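Propionate kinase (Francisella tularensis subsp. tularensis, PDB 3KHY) probably catalyses the reversible, magnesium-dependent transfer of a phosphate group between ATP and acetate or propionate, giving an acyl phosphate and ADP. Local coordinates at residues A[187-192]-A[364-369]; A[193-198]-A[313-318]; A[209-214]-A[309-314]; A[303-308]-A[339-344]. All blocks are in the same frame, centred on the assembly; numbering follows the deposited sequence.

Contact 1 (A[187-192]-A[364-369])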
loop_
_atom_site.group_PDB
_atom_site.type_symbol
_atom_site.label_atom_id
_atom_site.label_comp_id
_atom_site.label_asym_id
_atom_site.label_seq_id
_atom_site.Cartn_x
_atom_site.Cartn_y
_atom_site.Cartn_z
ATOM N N LYS A 187 -27.885 3.126 -13.025
ATOM C CA LYS A 187 -29.326 3.311 -13.219
ATOM C C LYS A 187 -29.815 4.653 -12.670
ATOM O O LYS A 187 -30.806 5.209 -13.145
ATOM C CB LYS A 187 -30.122 2.184 -12.561
ATOM C CG LYS A 187 -29.890 0.812 -13.153
ATOM C CD LYS A 187 -30.828 -0.199 -12.516
ATOM C CE LYS A 187 -30.288 -1.613 -12.634
ATOM N NZ LYS A 187 -31.068 -2.572 -11.792
ATOM N N ILE A 188 -29.121 5.168 -11.662
ATOM C CA ILE A 188 -29.593 6.342 -10.937
ATOM C C ILE A 188 -28.992 7.652 -11.456
ATOM O O ILE A 188 -29.681 8.671 -11.508
ATOM C CB ILE A 188 -29.308 6.210 -9.407
ATOM C CG1 ILE A 188 -29.959 4.946 -8.838
ATOM C CG2 ILE A 188 -29.799 7.434 -8.652
ATOM C CD1 ILE A 188 -29.490 4.592 -7.428
ATOM N N LEU A 189 -27.721 7.616 -11.857
ATOM C CA LEU A 189 -26.925 8.831 -12.072
ATOM C C LEU A 189 -27.088 9.538 -13.419
ATOM O O LEU A 189 -27.652 10.638 -13.487
ATOM C CB LEU A 189 -25.445 8.539 -11.821
ATOM C CG LEU A 189 -25.029 8.508 -10.354
ATOM C CD1 LEU A 189 -23.695 7.802 -10.189
ATOM C CD2 LEU A 189 -24.951 9.920 -9.805
ATOM N N THR A 190 -26.558 8.929 -14.479
ATOM C CA THR A 190 -26.659 9.493 -15.820
ATOM C C THR A 190 -27.087 8.435 -16.829
ATOM O O THR A 190 -27.358 7.288 -16.472
ATOM C CB THR A 190 -25.309 10.071 -16.311
ATOM O OG1 THR A 190 -24.414 8.995 -16.631
ATOM C CG2 THR A 190 -24.678 10.988 -15.255
ATOM N N GLN A 191 -27.115 8.833 -18.098
ATOM C CA GLN A 191 -27.455 7.933 -19.194
ATOM C C GLN A 191 -26.391 6.851 -19.431
ATOM O O GLN A 191 -26.714 5.732 -19.839
ATOM C CB GLN A 191 -27.677 8.748 -20.470
ATOM C CG GLN A 191 -27.995 7.934 -21.711
ATOM C CD GLN A 191 -28.100 8.803 -22.952
ATOM O OE1 GLN A 191 -28.048 10.030 -22.870
ATOM N NE2 GLN A 191 -28.246 8.170 -24.110
ATOM N N GLN A 192 -25.128 7.187 -19.173
ATOM C CA GLN A 192 -24.006 6.281 -19.436
ATOM C C GLN A 192 -23.751 5.331 -18.263
ATOM O O GLN A 192 -24.425 5.419 -17.235
ATOM C CB GLN A 192 -22.735 7.089 -19.723
ATOM C CG GLN A 192 -22.799 7.962 -20.978
ATOM C CD GLN A 192 -23.716 9.166 -20.824
ATOM O OE1 GLN A 192 -24.658 9.346 -21.601
ATOM N NE2 GLN A 192 -23.443 9.998 -19.822
ATOM N N ASN A 364 -21.230 14.222 -5.562
ATOM C CA ASN A 364 -22.285 13.327 -5.101
ATOM C C ASN A 364 -21.717 12.279 -4.174
ATOM O O ASN A 364 -20.643 11.722 -4.440
ATOM C CB ASN A 364 -22.957 12.615 -6.273
ATOM C CG ASN A 364 -23.805 13.542 -7.104
ATOM O OD1 ASN A 364 -24.385 14.493 -6.582
ATOM N ND2 ASN A 364 -23.888 13.270 -8.415
ATOM N N ILE A 365 -22.448 11.999 -3.098
ATOM C CA ILE A 365 -22.101 10.933 -2.177
ATOM C C ILE A 365 -23.364 10.105 -1.995
ATOM O O ILE A 365 -24.425 10.646 -1.703
ATOM C CB ILE A 365 -21.634 11.479 -0.809
ATOM C CG1 ILE A 365 -20.465 12.458 -0.979
ATOM C CG2 ILE A 365 -21.251 10.316 0.132
ATOM C CD1 ILE A 365 -20.283 13.427 0.188
HETATM N N MSE A 366 -23.257 8.795 -2.189
HETATM C CA MSE A 366 -24.437 7.950 -2.233
HETATM C C MSE A 366 -24.331 6.804 -1.262
HETATM O O MSE A 366 -23.241 6.443 -0.831
HETATM C CB MSE A 366 -24.644 7.370 -3.645
HETATM C CG MSE A 366 -24.681 8.436 -4.726
HETATM SE SE MSE A 366 -24.942 7.750 -6.543
HETATM C CE MSE A 366 -26.803 7.097 -6.353
ATOM N N VAL A 367 -25.484 6.257 -0.912
ATOM C CA VAL A 367 -25.557 4.990 -0.216
ATOM C C VAL A 367 -26.418 4.067 -1.068
ATOM O O VAL A 367 -27.571 4.381 -1.366
ATOM C CB VAL A 367 -26.206 5.126 1.166
ATOM C CG1 VAL A 367 -26.297 3.761 1.823
ATOM C CG2 VAL A 367 -25.414 6.094 2.038
ATOM N N ILE A 368 -25.856 2.929 -1.455
ATOM C CA ILE A 368 -26.572 1.960 -2.276
ATOM C C ILE A 368 -26.381 0.589 -1.646
ATOM O O ILE A 368 -25.253 0.183 -1.361
ATOM C CB ILE A 368 -26.014 1.951 -3.721
ATOM C CG1 ILE A 368 -26.186 3.329 -4.365
ATOM C CG2 ILE A 368 -26.697 0.854 -4.556
ATOM C CD1 ILE A 368 -25.682 3.394 -5.835
ATOM N N ALA A 369 -27.475 -0.114 -1.401
ATOM C CA ALA A 369 -27.398 -1.415 -0.749
ATOM C C ALA A 369 -26.836 -2.428 -1.727
ATOM O O ALA A 369 -27.265 -2.488 -2.874
ATOM C CB ALA A 369 -28.781 -1.852 -0.266
#

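Contact 2 (A[193-198]-A[313-318])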
loop_
_atom_site.group_PDB
_atom_site.type_symbol
_atom_site.label_atom_id
_atom_site.label_comp_id
_atom_site.label_asym_id
_atom_site.label_seq_id
_atom_site.Cartn_x
_atom_site.Cartn_y
_atom_site.Cartn_z
ATOM N N LYS A 193 -22.779 4.430 -18.414
ATOM C CA LYS A 193 -22.346 3.595 -17.290
ATOM C C LYS A 193 -21.689 4.484 -16.234
ATOM O O LYS A 193 -21.321 5.624 -16.515
ATOM C CB LYS A 193 -21.375 2.499 -17.743
ATOM C CG LYS A 193 -21.999 1.437 -18.650
ATOM C CD LYS A 193 -23.372 1.026 -18.141
ATOM C CE LYS A 193 -24.034 -0.002 -19.056
ATOM N NZ LYS A 193 -25.503 -0.093 -18.790
ATOM N N ALA A 194 -21.531 3.961 -15.026
ATOM C CA ALA A 194 -21.115 4.786 -13.901
ATOM C C ALA A 194 -19.627 5.132 -13.901
ATOM O O ALA A 194 -18.774 4.313 -14.267
ATOM C CB ALA A 194 -21.512 4.120 -12.584
ATOM N N ASN A 195 -19.327 6.364 -13.508
ATOM C CA ASN A 195 -17.962 6.754 -13.196
ATOM C C ASN A 195 -17.937 7.031 -11.708
ATOM O O ASN A 195 -18.202 8.153 -11.259
ATOM C CB ASN A 195 -17.552 7.993 -13.984
ATOM C CG ASN A 195 -17.506 7.735 -15.477
ATOM O OD1 ASN A 195 -16.763 6.879 -15.951
ATOM N ND2 ASN A 195 -18.317 8.468 -16.222
ATOM N N VAL A 196 -17.653 5.991 -10.940
ATOM C CA VAL A 196 -17.855 6.069 -9.502
ATOM C C VAL A 196 -16.716 5.422 -8.745
ATOM O O VAL A 196 -15.983 4.580 -9.272
ATOM C CB VAL A 196 -19.189 5.419 -9.065
ATOM C CG1 VAL A 196 -20.384 6.240 -9.554
ATOM C CG2 VAL A 196 -19.291 3.957 -9.540
ATOM N N ILE A 197 -16.556 5.856 -7.508
ATOM C CA ILE A 197 -15.687 5.179 -6.561
ATOM C C ILE A 197 -16.618 4.487 -5.586
ATOM O O ILE A 197 -17.493 5.126 -5.010
ATOM C CB ILE A 197 -14.805 6.180 -5.820
ATOM C CG1 ILE A 197 -13.846 6.845 -6.809
ATOM C CG2 ILE A 197 -14.043 5.485 -4.673
ATOM C CD1 ILE A 197 -13.144 8.093 -6.255
ATOM N N VAL A 198 -16.457 3.175 -5.438
ATOM C CA VAL A 198 -17.331 2.388 -4.579
ATOM C C VAL A 198 -16.548 1.900 -3.363
ATOM O O VAL A 198 -15.533 1.209 -3.495
ATOM C CB VAL A 198 -17.940 1.176 -5.329
ATOM C CG1 VAL A 198 -18.829 0.337 -4.388
ATOM C CG2 VAL A 198 -18.749 1.642 -6.562
ATOM N N LYS A 313 -14.561 13.635 -14.566
ATOM C CA LYS A 313 -15.740 14.015 -13.797
ATOM C C LYS A 313 -16.202 12.828 -12.965
ATOM O O LYS A 313 -16.672 11.822 -13.504
ATOM C CB LYS A 313 -16.864 14.463 -14.734
ATOM C CG LYS A 313 -18.177 14.823 -14.032
ATOM C CD LYS A 313 -19.209 15.304 -15.051
ATOM C CE LYS A 313 -20.600 15.433 -14.442
ATOM N NZ LYS A 313 -21.659 15.600 -15.494
ATOM N N LEU A 314 -16.064 12.933 -11.649
ATOM C CA LEU A 314 -16.555 11.877 -10.763
ATOM C C LEU A 314 -18.068 11.962 -10.634
ATOM O O LEU A 314 -18.583 13.005 -10.240
ATOM C CB LEU A 314 -15.917 12.006 -9.374
ATOM C CG LEU A 314 -16.430 11.007 -8.334
ATOM C CD1 LEU A 314 -15.946 9.607 -8.687
ATOM C CD2 LEU A 314 -15.993 11.392 -6.906
ATOM N N ASP A 315 -18.786 10.877 -10.948
ATOM C CA ASP A 315 -20.248 10.887 -10.818
ATOM C C ASP A 315 -20.664 10.838 -9.354
ATOM O O ASP A 315 -21.532 11.601 -8.920
ATOM C CB ASP A 315 -20.894 9.706 -11.548
ATOM C CG ASP A 315 -20.801 9.821 -13.060
ATOM O OD1 ASP A 315 -20.693 10.958 -13.577
ATOM O OD2 ASP A 315 -20.842 8.762 -13.722
ATOM N N ALA A 316 -20.058 9.920 -8.604
ATOM C CA ALA A 316 -20.350 9.785 -7.175
ATOM C C ALA A 316 -19.300 8.973 -6.444
ATOM O O ALA A 316 -18.625 8.122 -7.039
ATOM C CB ALA A 316 -21.706 9.134 -6.975
ATOM N N LEU A 317 -19.174 9.239 -5.152
ATOM C CA LEU A 317 -18.545 8.306 -4.224
ATOM C C LEU A 317 -19.701 7.495 -3.647
ATOM O O LEU A 317 -20.697 8.083 -3.213
ATOM C CB LEU A 317 -17.836 9.067 -3.111
ATOM C CG LEU A 317 -17.365 8.238 -1.910
ATOM C CD1 LEU A 317 -16.369 7.151 -2.350
ATOM C CD2 LEU A 317 -16.740 9.154 -0.865
ATOM N N VAL A 318 -19.597 6.161 -3.664
ATOM C CA VAL A 318 -20.713 5.306 -3.210
ATOM C C VAL A 318 -20.312 4.424 -2.028
ATOM O O VAL A 318 -19.325 3.690 -2.124
ATOM C CB VAL A 318 -21.212 4.387 -4.340
ATOM C CG1 VAL A 318 -22.435 3.596 -3.878
ATOM C CG2 VAL A 318 -21.533 5.206 -5.598
HETATM O O HOH W 1 -21.627 8.508 -16.040
HETATM O O HOH W 2 -18.798 11.429 -15.284
#

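Contact 3 (A[209-214]-A[309-314])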
loop_
_atom_site.group_PDB
_atom_site.type_symbol
_atom_site.label_atom_id
_atom_site.label_comp_id
_atom_site.label_asym_id
_atom_site.label_seq_id
_atom_site.Cartn_x
_atom_site.Cartn_y
_atom_site.Cartn_z
ATOM N N ALA A 209 -12.170 1.848 -8.051
ATOM C CA ALA A 209 -12.388 2.922 -9.010
ATOM C C ALA A 209 -13.015 2.327 -10.269
ATOM O O ALA A 209 -12.401 1.506 -10.952
ATOM C CB ALA A 209 -11.056 3.623 -9.357
ATOM N N VAL A 210 -14.230 2.760 -10.567
ATOM C CA VAL A 210 -14.991 2.258 -11.709
ATOM C C VAL A 210 -15.134 3.357 -12.765
ATOM O O VAL A 210 -15.717 4.412 -12.510
ATOM C CB VAL A 210 -16.369 1.765 -11.269
ATOM C CG1 VAL A 210 -17.222 1.365 -12.483
ATOM C CG2 VAL A 210 -16.221 0.585 -10.293
ATOM N N VAL A 211 -14.576 3.115 -13.946
ATOM C CA VAL A 211 -14.617 4.093 -15.030
ATOM C C VAL A 211 -15.431 3.514 -16.182
ATOM O O VAL A 211 -15.176 2.398 -16.632
ATOM C CB VAL A 211 -13.198 4.460 -15.508
ATOM C CG1 VAL A 211 -13.257 5.423 -16.681
ATOM C CG2 VAL A 211 -12.400 5.080 -14.348
ATOM N N ASP A 212 -16.431 4.263 -16.619
ATOM C CA ASP A 212 -17.377 3.782 -17.630
ATOM C C ASP A 212 -17.831 2.344 -17.352
ATOM O O ASP A 212 -17.905 1.518 -18.265
ATOM C CB ASP A 212 -16.787 3.884 -19.044
ATOM C CG ASP A 212 -17.870 3.889 -20.128
ATOM O OD1 ASP A 212 -18.993 4.359 -19.843
ATOM O OD2 ASP A 212 -17.603 3.439 -21.261
ATOM N N GLY A 213 -18.124 2.049 -16.086
ATOM C CA GLY A 213 -18.661 0.755 -15.715
ATOM C C GLY A 213 -17.639 -0.344 -15.471
ATOM O O GLY A 213 -18.017 -1.436 -15.044
ATOM N N LYS A 214 -16.361 -0.072 -15.737
ATOM C CA LYS A 214 -15.303 -1.072 -15.574
ATOM C C LYS A 214 -14.304 -0.747 -14.449
ATOM O O LYS A 214 -13.877 0.393 -14.296
ATOM C CB LYS A 214 -14.537 -1.242 -16.881
ATOM C CG LYS A 214 -15.399 -1.759 -18.035
ATOM C CD LYS A 214 -14.587 -1.836 -19.324
ATOM C CE LYS A 214 -15.424 -2.430 -20.449
ATOM N NZ LYS A 214 -14.567 -3.098 -21.479
ATOM N N ILE A 309 -7.536 10.485 -9.422
ATOM C CA ILE A 309 -6.765 10.593 -10.671
ATOM C C ILE A 309 -7.478 10.022 -11.889
ATOM O O ILE A 309 -7.200 10.446 -13.016
ATOM C CB ILE A 309 -5.390 9.893 -10.613
ATOM C CG1 ILE A 309 -5.564 8.388 -10.374
ATOM C CG2 ILE A 309 -4.484 10.530 -9.587
ATOM C CD1 ILE A 309 -4.277 7.596 -10.615
ATOM N N TYR A 310 -8.371 9.054 -11.681
ATOM C CA TYR A 310 -9.005 8.365 -12.817
ATOM C C TYR A 310 -10.185 9.100 -13.444
ATOM O O TYR A 310 -10.746 8.632 -14.440
ATOM C CB TYR A 310 -9.473 6.962 -12.432
ATOM C CG TYR A 310 -8.361 6.081 -11.916
ATOM C CD1 TYR A 310 -7.316 5.685 -12.754
ATOM C CD2 TYR A 310 -8.350 5.647 -10.586
ATOM C CE1 TYR A 310 -6.286 4.886 -12.283
ATOM C CE2 TYR A 310 -7.321 4.850 -10.106
ATOM C CZ TYR A 310 -6.290 4.473 -10.963
ATOM O OH TYR A 310 -5.264 3.675 -10.500
ATOM N N PHE A 311 -10.569 10.242 -12.883
ATOM C CA PHE A 311 -11.836 10.842 -13.278
ATOM C C PHE A 311 -11.723 12.270 -13.777
ATOM O O PHE A 311 -11.281 13.155 -13.047
ATOM C CB PHE A 311 -12.829 10.793 -12.102
ATOM C CG PHE A 311 -13.107 9.400 -11.608
ATOM C CD1 PHE A 311 -14.071 8.610 -12.226
ATOM C CD2 PHE A 311 -12.410 8.882 -10.529
ATOM C CE1 PHE A 311 -14.332 7.318 -11.789
ATOM C CE2 PHE A 311 -12.674 7.586 -10.072
ATOM C CZ PHE A 311 -13.640 6.810 -10.707
ATOM N N ASN A 312 -12.144 12.493 -15.019
ATOM C CA ASN A 312 -12.350 13.849 -15.491
ATOM C C ASN A 312 -13.515 14.436 -14.706
ATOM O O ASN A 312 -13.462 15.569 -14.231
ATOM C CB ASN A 312 -12.669 13.864 -16.984
ATOM C CG ASN A 312 -12.918 15.264 -17.502
ATOM O OD1 ASN A 312 -12.032 16.119 -17.461
ATOM N ND2 ASN A 312 -14.128 15.509 -17.986
ATOM N N LYS A 313 -14.561 13.635 -14.566
ATOM C CA LYS A 313 -15.740 14.015 -13.797
ATOM C C LYS A 313 -16.202 12.828 -12.965
ATOM O O LYS A 313 -16.672 11.822 -13.504
ATOM C CB LYS A 313 -16.864 14.463 -14.734
ATOM C CG LYS A 313 -18.177 14.823 -14.032
ATOM C CD LYS A 313 -19.209 15.304 -15.051
ATOM C CE LYS A 313 -20.600 15.433 -14.442
ATOM N NZ LYS A 313 -21.659 15.600 -15.494
ATOM N N LEU A 314 -16.064 12.933 -11.649
ATOM C CA LEU A 314 -16.555 11.877 -10.763
ATOM C C LEU A 314 -18.068 11.962 -10.634
ATOM O O LEU A 314 -18.583 13.005 -10.240
ATOM C CB LEU A 314 -15.917 12.006 -9.374
ATOM C CG LEU A 314 -16.430 11.007 -8.334
ATOM C CD1 LEU A 314 -15.946 9.607 -8.687
ATOM C CD2 LEU A 314 -15.993 11.392 -6.906
#

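Contact 4 (A[303-308]-A[339-344])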
loop_
_atom_site.group_PDB
_atom_site.type_symbol
_atom_site.label_atom_id
_atom_site.label_comp_id
_atom_site.label_asym_id
_atom_site.label_seq_id
_atom_site.Cartn_x
_atom_site.Cartn_y
_atom_site.Cartn_z
ATOM N N PHE A 303 -7.573 6.412 0.072
ATOM C CA PHE A 303 -7.837 5.663 -1.151
ATOM C C PHE A 303 -8.779 6.442 -2.074
ATOM O O PHE A 303 -8.568 6.499 -3.274
ATOM C CB PHE A 303 -8.409 4.267 -0.851
ATOM C CG PHE A 303 -7.354 3.192 -0.698
ATOM C CD1 PHE A 303 -6.944 2.435 -1.791
ATOM C CD2 PHE A 303 -6.751 2.967 0.530
ATOM C CE1 PHE A 303 -5.962 1.467 -1.655
ATOM C CE2 PHE A 303 -5.782 1.988 0.679
ATOM C CZ PHE A 303 -5.388 1.236 -0.416
ATOM N N VAL A 304 -9.836 7.020 -1.513
ATOM C CA VAL A 304 -10.734 7.837 -2.305
ATOM C C VAL A 304 -9.938 8.926 -3.004
ATOM O O VAL A 304 -10.045 9.105 -4.214
ATOM C CB VAL A 304 -11.799 8.514 -1.433
ATOM C CG1 VAL A 304 -12.573 9.538 -2.262
ATOM C CG2 VAL A 304 -12.740 7.462 -0.841
ATOM N N ALA A 305 -9.138 9.657 -2.234
ATOM C CA ALA A 305 -8.305 10.723 -2.801
ATOM C C ALA A 305 -7.392 10.210 -3.912
ATOM O O ALA A 305 -7.242 10.858 -4.969
ATOM C CB ALA A 305 -7.478 11.401 -1.707
ATOM N N SER A 306 -6.784 9.044 -3.692
ATOM C CA SER A 306 -5.838 8.497 -4.666
ATOM C C SER A 306 -6.546 8.113 -5.956
ATOM O O SER A 306 -5.967 8.197 -7.038
ATOM C CB SER A 306 -5.079 7.284 -4.106
ATOM O OG SER A 306 -5.777 6.075 -4.338
ATOM N N TYR A 307 -7.797 7.685 -5.841
ATOM C CA TYR A 307 -8.583 7.306 -7.024
ATOM C C TYR A 307 -9.140 8.484 -7.828
ATOM O O TYR A 307 -9.631 8.302 -8.949
ATOM C CB TYR A 307 -9.723 6.357 -6.631
ATOM C CG TYR A 307 -9.253 4.967 -6.215
ATOM C CD1 TYR A 307 -7.900 4.627 -6.220
ATOM C CD2 TYR A 307 -10.168 4.008 -5.798
ATOM C CE1 TYR A 307 -7.474 3.336 -5.824
ATOM C CE2 TYR A 307 -9.764 2.740 -5.404
ATOM C CZ TYR A 307 -8.426 2.409 -5.416
ATOM O OH TYR A 307 -8.059 1.134 -5.019
HETATM N N MSE A 308 -9.083 9.686 -7.269
HETATM C CA MSE A 308 -9.526 10.859 -8.018
HETATM C C MSE A 308 -8.755 11.020 -9.341
HETATM O O MSE A 308 -9.270 11.607 -10.289
HETATM C CB MSE A 308 -9.400 12.131 -7.171
HETATM C CG MSE A 308 -10.256 12.116 -5.913
HETATM SE SE MSE A 308 -12.178 11.918 -6.334
HETATM C CE MSE A 308 -12.528 13.771 -6.888
ATOM N N ALA A 339 -12.795 16.781 3.170
ATOM C CA ALA A 339 -13.215 18.174 3.017
ATOM C C ALA A 339 -12.401 18.932 1.957
ATOM O O ALA A 339 -12.964 19.679 1.164
ATOM C CB ALA A 339 -13.160 18.901 4.363
ATOM N N ASN A 340 -11.085 18.739 1.933
ATOM C CA ASN A 340 -10.249 19.505 1.002
ATOM C C ASN A 340 -10.421 19.084 -0.452
ATOM O O ASN A 340 -9.908 19.742 -1.365
ATOM C CB ASN A 340 -8.769 19.446 1.398
ATOM C CG ASN A 340 -8.500 20.118 2.729
ATOM O OD1 ASN A 340 -9.074 21.166 3.033
ATOM N ND2 ASN A 340 -7.608 19.525 3.525
ATOM N N LEU A 341 -11.146 17.989 -0.673
ATOM C CA LEU A 341 -11.380 17.501 -2.025
ATOM C C LEU A 341 -12.796 17.785 -2.533
ATOM O O LEU A 341 -13.223 17.200 -3.527
ATOM C CB LEU A 341 -11.120 15.994 -2.108
ATOM C CG LEU A 341 -9.687 15.508 -2.333
ATOM C CD1 LEU A 341 -8.779 15.998 -1.237
ATOM C CD2 LEU A 341 -9.654 13.988 -2.414
ATOM N N GLY A 342 -13.525 18.661 -1.855
ATOM C CA GLY A 342 -14.843 19.045 -2.334
ATOM C C GLY A 342 -15.961 18.055 -2.028
ATOM O O GLY A 342 -16.918 17.958 -2.794
ATOM N N PHE A 343 -15.835 17.318 -0.922
ATOM C CA PHE A 343 -16.909 16.462 -0.414
ATOM C C PHE A 343 -17.495 17.078 0.847
ATOM O O PHE A 343 -16.759 17.506 1.740
ATOM C CB PHE A 343 -16.390 15.050 -0.065
ATOM C CG PHE A 343 -15.910 14.258 -1.258
ATOM C CD1 PHE A 343 -14.597 14.359 -1.692
ATOM C CD2 PHE A 343 -16.772 13.405 -1.934
ATOM C CE1 PHE A 343 -14.143 13.628 -2.790
ATOM C CE2 PHE A 343 -16.334 12.679 -3.039
ATOM C CZ PHE A 343 -15.016 12.786 -3.462
HETATM N N MSE A 344 -18.821 17.106 0.932
HETATM C CA MSE A 344 -19.506 17.642 2.111
HETATM C C MSE A 344 -20.783 16.872 2.319
HETATM O O MSE A 344 -21.559 16.691 1.379
HETATM C CB MSE A 344 -19.870 19.114 1.913
HETATM C CG MSE A 344 -18.672 20.011 1.631
HETATM SE SE MSE A 344 -17.628 20.306 3.258
HETATM C CE MSE A 344 -19.100 20.712 4.485
#

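Contact 1 (A[187-192]-A[364-369])
Ile188 and Leu189, where helix 175-188 runs out, face strand 365-367 across a gap too wide for backbone bonding, since even Leu189 CA and Asn364 CA stand 9.5 Å apart. Side chains therefore do all the joining, and Met366, present as selenomethionine, does most of it. Its chain leaves the strand extended through chi2 (-180°) and then bends at chi3 (68°), so that the selenium and the terminal methyl find different neighbours. The selenium lies against the fork of Leu189, with Leu189 CD1 at 3.9 Å from Met366 SE and the other branch methyl equally near. The methyl end turns instead to Ile188, whose CG2 comes within 3.8 Å of Met366 CE and whose CD1 approaches as closely. In both pairs the side chains run past one another in opposite directions, each lying alongside its partner.

Two smaller contacts lie beside these. Ile188 CD1 meets Ile368 CD1 at 4.3 Å, methyl against methyl. Leu189 CD2 rests 3.8 Å from Asn364 ND2, an amide nitrogen that gives its hydrogen bond to the backbone oxygen of Asp315.

While Met366 and Ile368 meet helix 175-188 and its end, Ile365 and Val367 touch helix 328-337. The contact is thus one side of an outer strand clasped between helices, the layered alpha/beta architecture of the actin-like ATPase clan to which the acetokinase family belongs.

Contact 2 (A[193-198]-A[313-318])
The carboxylate of Asp315 and the side-chain amide of Asn195 meet obliquely, their planes 49° apart. From above the carboxylate plane, 36° out of it, Asn195 N donates to Asp315 OD2 at 2.8 Å. Asn195 CB lies beside the same oxygen, and one water donates both to Asp315 OD2 and to Lys193 O. A second water donates to Asp315 OD1 and to Lys313 O while accepting from Asn195 ND2 at 3.1 Å; the amide's other end, OD1, takes the backbone N of Asp212.

A backbone bond completes the pairing: Asp315 N reaches Asn195 O at 2.8 Å. Beyond it the strands run nearly parallel, with Ile197 N bonded to Ala316 O at 3.1 Å and Ile197 O receiving Val318 N at 2.7 Å. On one face of the sheet Ile197 CG2 packs 3.7 Å from Leu317 CD1, and Ile197 also crosses Leu314 at about a right angle. Leu314 CG lies anti to its backbone N (chi1 176°), which brings CD1 back over to Ile197 CG1. On the other face Val196 and Val198 meet Ala316 and Val318.

Ala316 N is buried without a partner in the model; the nearby Asn195 O lies 3.7 Å from it and accepts from Asp315 N. The buried carboxylate has a backbone N-H and two waters as donors, an environment that would favour its ionised form where these neighbouring strands begin.

Contact 3 (A[209-214]-A[309-314])
Ala209 and Val211, at the end of strand 205-211 before a beta hairpin, meet Tyr310 and Phe311 of the loop that follows helix 287-307. The hairpin joins strands 205-211 and 214-218 through a type I' turn, closed by the bonds Val211 N to Lys214 O (2.8 Å) and Lys214 N to Val211 O (2.9 Å). Between the two segments themselves no hydrogen bond forms.

Apolar contact makes up most of the interface. Ala209 CB comes within 3.6 Å of Tyr310 CD2, and it also approaches the far end of the Phe311 ring. Val211 contributes one branch, CG2, which touches both Tyr310 CB (4.0 Å) and Phe311 CE1 (3.9 Å).

Within the loop, aliphatic groups cover the faces of the two rings. Leu314 CD1 sits over the centre of one face of Phe311, and Tyr310 CB covers the opposite face nearer its rim. Ile309 CG1 lies over the centre of the Tyr310 ring.

Polar bonds lead outward: Tyr310 OH pairs with Asp217 in the second strand of the hairpin, and the oxygen of Ile309 takes a hydrogen bond from Asn340 ND2 of the second subunit, so the loop also belongs to the dimer interface.

With CG anti to the carbonyl carbon (chi1 -59°), Phe311 points its ring edge at the strand's backbone, and Val210 O lies in the ring plane 3.3 Å from Phe311 CE1.

Contact 4 (A[303-308]-A[339-344])
A Met-aromatic contact links the end of helix 287-307 to the loop after helix 328-337, joining Met308, present as selenomethionine, to Phe343. The selenium stands at the edge of the ring: Met308 SE is 5.4 Å from the centroid of the Phe343 ring, 86° off its normal, and 4.1 Å from Phe343 CZ. Met308 is bent at chi2 and chi3, which sets the selenium at the ring edge, with the methyl close by, the two side chains arriving from opposite directions. Val304 CG1 reaches the same ring atom, Phe343 CZ, at 4.2 Å.

Leu341 supplies the other half of the grip. Its CD2 presses on the helix, 3.5 Å from Ala305 CB, a separation shorter than usual for two carbons and therefore a tight spot. The same methyl, Leu341 CD2, also lies 4.0 Å from Met308 CG, touching side chains three positions apart on the chain. Leu341 CB, in turn, lies in the plane of the Phe343 ring at its edge, so the two loop residues also touch each other. A positive phi (80°) at Gly342 between them accompanies the turn closed by Gly342 N to Ala339 O at 3.2 Å.

Around this corner lie strands and the partner subunit. Val304 and Phe343 both touch Leu317 of strand 316-320, Met308 also meets Ile197 of strand 196-201, and Leu341 of the second subunit packs on Met308, where helix 287-307 borders the dimer interface.

Four contacts lie in or against one mixed sheet, ordered 214-218, 205-211, 196-201, 316-320, 365-367. Contact 2 pairs the central strand 196-201 with its neighbour 316-320. The centres of contacts 2 and 3 are about 6 Å apart, in the direction of the hairpin. The centres of contacts 1 and 2 are about 7 Å apart, toward the last strand. Contact 4 stands off the sheet, its centre about 12 Å from that of contact 2, and meets it through Leu314 packing on Phe343. Along the chain, contact 1 closes a long loop that encloses the other three, while contacts 2 and 4 interleave. Contacts 3 and 4 both touch the second subunit, so the sheet that carries predicted ATP-binding residues such as His200 is connected to the dimer interface.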